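Local coordinates for sulfotransferase (Mus musculus, PDB 5X2B), which probably transfers a sulfonate group from the donor PAPS to an acceptor, and is seen here with the spent cofactor and calcium ions bound, at residues Ile105-Asn110 against Leu168-Glu173. Sequence-based numbering, arbitrary orientation.
Sequences IYIVRN and LFIFYE. With A3P (adenosine-3'-5'-diphosphate), chain V.
Tyr106 and Val108 of strand 103-108 bond in parallel register to strand 167-171, a worked example of how neighbouring strands deliver ligand-binding side chains to one end of a sheet. Tyr106 N donates to Leu168 O and Val108 N to Ile170 O, while Tyr106 O receives Ile170 N and Val108 O receives Tyr172 N at 3.2 Å, the last bond tying the start of helix 172-177 to the neighbouring strand.

Apolar and aromatic contacts back these bonds. On one face of the sheet Tyr106 sets CB over the centre of the Phe169 ring, 4.2 Å from its centroid, the two rings being oblique to each other. Val108 holds CG1 between its backbone N and carbonyl carbon (chi1 73°), and this methyl lies over the face of Phe171, 3.5 Å from Phe171 CD1. Helix 151-159 packs against Tyr106, Val108 and Phe169.

Past the strand ends, polar groups take over. The extended Arg109 chain lies alongside Tyr172, its guanidinium flat on the ring with centres 3.9 Å apart and planes at 23°, a cation-pi stack. Arg109 NH2 reaches A3P O3P at 3.4 Å, a weak bond, and NH1 is held by Lys40 O. Glu173 bends at chi2 (77°) to offer OE2 to two donors of Asn110 from one face of the carboxylate: N at 3.0 Å on the syn side, ND2 on the anti side. Asp113 also takes ND2.

Tyr172 OH makes a weak hydrogen bond to A3P N3 (2.6 Å); replacing Tyr172 by alanine is likely to leave N3 without this partner and the Arg109 guanidinium without the ring it lies on, though Lys40 would still hold NH1. Residues just past the carboxyl ends of adjacent parallel strands, here Arg109 in a loop and Tyr172 starting a helix, contribute to the nucleotide pocket, as is characteristic of the P-loop-related sulfotransferase fold.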
# COMPACT_ATOMS: atom_id res chain seq x y z
N ILE D 105 -7.45 -6.34 -2.19
CA ILE D 105 -7.80 -4.99 -1.91
C ILE D 105 -6.63 -4.09 -2.24
O ILE D 105 -5.56 -4.17 -1.60
CB ILE D 105 -8.09 -4.80 -0.43
CG1 ILE D 105 -9.34 -5.57 -0.06
CG2 ILE D 105 -8.28 -3.31 -0.13
CD1 ILE D 105 -9.69 -5.43 1.40
N TYR D 106 -6.83 -3.24 -3.24
CA TYR D 106 -5.75 -2.38 -3.75
C TYR D 106 -6.05 -0.96 -3.35
O TYR D 106 -7.03 -0.39 -3.84
CB TYR D 106 -5.60 -2.48 -5.29
CG TYR D 106 -4.41 -1.69 -5.82
CD1 TYR D 106 -4.57 -0.39 -6.29
CD2 TYR D 106 -3.14 -2.22 -5.83
CE1 TYR D 106 -3.49 0.34 -6.75
CE2 TYR D 106 -2.07 -1.51 -6.25
CZ TYR D 106 -2.24 -0.23 -6.72
OH TYR D 106 -1.19 0.51 -7.18
N ILE D 107 -5.24 -0.40 -2.45
CA ILE D 107 -5.48 0.97 -2.07
C ILE D 107 -4.57 1.95 -2.84
O ILE D 107 -3.37 1.76 -2.98
CB ILE D 107 -5.51 1.12 -0.53
CG1 ILE D 107 -5.82 2.57 -0.19
CG2 ILE D 107 -4.25 0.52 0.14
CD1 ILE D 107 -6.28 2.78 1.24
N VAL D 108 -5.19 2.97 -3.43
CA VAL D 108 -4.52 3.96 -4.29
C VAL D 108 -4.73 5.42 -3.86
O VAL D 108 -5.81 5.78 -3.40
CB VAL D 108 -5.04 3.86 -5.70
CG1 VAL D 108 -6.40 4.42 -5.76
CG2 VAL D 108 -4.11 4.58 -6.64
N ARG D 109 -3.70 6.24 -4.02
CA ARG D 109 -3.71 7.64 -3.58
C ARG D 109 -3.19 8.53 -4.67
O ARG D 109 -2.32 8.14 -5.42
CB ARG D 109 -2.77 7.82 -2.40
CG ARG D 109 -2.89 9.14 -1.75
CD ARG D 109 -2.07 9.11 -0.51
NE ARG D 109 -2.27 10.34 0.24
CZ ARG D 109 -1.47 10.72 1.22
NH1 ARG D 109 -0.43 9.97 1.54
NH2 ARG D 109 -1.71 11.84 1.87
N ASN D 110 -3.71 9.74 -4.73
CA ASN D 110 -3.35 10.59 -5.83
C ASN D 110 -1.87 10.71 -5.78
O ASN D 110 -1.29 10.72 -4.71
CB ASN D 110 -4.02 11.94 -5.79
CG ASN D 110 -3.29 12.93 -4.98
OD1 ASN D 110 -2.28 13.48 -5.40
ND2 ASN D 110 -3.81 13.20 -3.81
N LEU D 168 -10.75 -5.38 -5.68
CA LEU D 168 -11.46 -4.17 -5.28
C LEU D 168 -10.57 -2.95 -5.04
O LEU D 168 -9.64 -2.99 -4.26
CB LEU D 168 -12.28 -4.40 -4.01
CG LEU D 168 -12.86 -3.15 -3.33
CD1 LEU D 168 -14.13 -2.65 -3.99
CD2 LEU D 168 -13.13 -3.48 -1.88
N PHE D 169 -10.91 -1.86 -5.71
CA PHE D 169 -10.15 -0.64 -5.59
C PHE D 169 -10.76 0.28 -4.57
O PHE D 169 -11.97 0.48 -4.54
CB PHE D 169 -10.08 0.05 -6.95
CG PHE D 169 -8.88 -0.34 -7.75
CD1 PHE D 169 -8.76 -1.62 -8.28
CD2 PHE D 169 -7.84 0.54 -7.96
CE1 PHE D 169 -7.64 -1.99 -9.01
CE2 PHE D 169 -6.69 0.15 -8.71
CZ PHE D 169 -6.61 -1.10 -9.21
N ILE D 170 -9.89 0.84 -3.74
CA ILE D 170 -10.29 1.79 -2.73
C ILE D 170 -9.38 3.00 -2.77
O ILE D 170 -8.18 2.85 -3.04
CB ILE D 170 -10.14 1.17 -1.35
CG1 ILE D 170 -11.12 -0.00 -1.18
CG2 ILE D 170 -10.32 2.23 -0.28
CD1 ILE D 170 -12.55 0.40 -0.98
N PHE D 171 -9.93 4.18 -2.45
CA PHE D 171 -9.17 5.44 -2.49
C PHE D 171 -8.89 6.04 -1.12
O PHE D 171 -9.77 6.11 -0.28
CB PHE D 171 -9.89 6.49 -3.33
CG PHE D 171 -9.94 6.16 -4.78
CD1 PHE D 171 -9.04 6.72 -5.69
CD2 PHE D 171 -10.87 5.26 -5.23
CE1 PHE D 171 -9.08 6.38 -7.00
CE2 PHE D 171 -10.92 4.94 -6.53
CZ PHE D 171 -10.02 5.49 -7.43
N TYR D 172 -7.67 6.51 -0.93
CA TYR D 172 -7.28 7.17 0.28
C TYR D 172 -8.21 8.33 0.53
O TYR D 172 -8.79 8.51 1.60
CB TYR D 172 -5.88 7.70 0.08
CG TYR D 172 -5.35 8.46 1.25
CD1 TYR D 172 -4.58 7.83 2.20
CD2 TYR D 172 -5.64 9.79 1.43
CE1 TYR D 172 -4.08 8.53 3.31
CE2 TYR D 172 -5.15 10.49 2.51
CZ TYR D 172 -4.37 9.84 3.46
OH TYR D 172 -3.88 10.49 4.56
N GLU D 173 -8.33 9.13 -0.50
CA GLU D 173 -9.10 10.35 -0.43
C GLU D 173 -10.54 9.99 -0.03
O GLU D 173 -11.19 10.67 0.76
CB GLU D 173 -9.01 11.05 -1.79
CG GLU D 173 -7.61 11.61 -2.12
CD GLU D 173 -6.64 10.55 -2.57
OE1 GLU D 173 -7.06 9.42 -2.87
OE2 GLU D 173 -5.44 10.83 -2.60
P1 A3P V . 1.34 11.59 5.13
O1P A3P V . 0.84 12.06 6.42
O2P A3P V . 2.74 11.62 5.10
O3P A3P V . 0.80 12.29 4.05
P2 A3P V . 1.25 3.94 4.25
O4P A3P V . 2.68 4.14 4.46
O5P A3P V . 0.94 3.41 2.99
O6P A3P V . 0.56 3.26 5.37
O5' A3P V . 0.67 5.44 4.27
C5' A3P V . 1.09 6.53 5.10
C4' A3P V . 0.44 7.84 4.76
O4' A3P V . -0.88 7.72 5.13
C3' A3P V . 1.00 8.98 5.55
O3' A3P V . 0.75 10.17 4.84
C2' A3P V . 0.15 8.92 6.78
O2' A3P V . 0.17 10.14 7.49
C1' A3P V . -1.18 8.59 6.18
N9 A3P V . -2.10 8.01 7.15
C8 A3P V . -1.80 7.09 8.05
N7 A3P V . -2.83 6.75 8.77
C5 A3P V . -3.85 7.45 8.39
C6 A3P V . -5.26 7.55 8.79
N6 A3P V . -5.77 6.82 9.80
N1 A3P V . -6.02 8.40 8.12
C2 A3P V . -5.55 9.14 7.13
N3 A3P V . -4.29 9.08 6.72
C4 A3P V . -3.39 8.27 7.29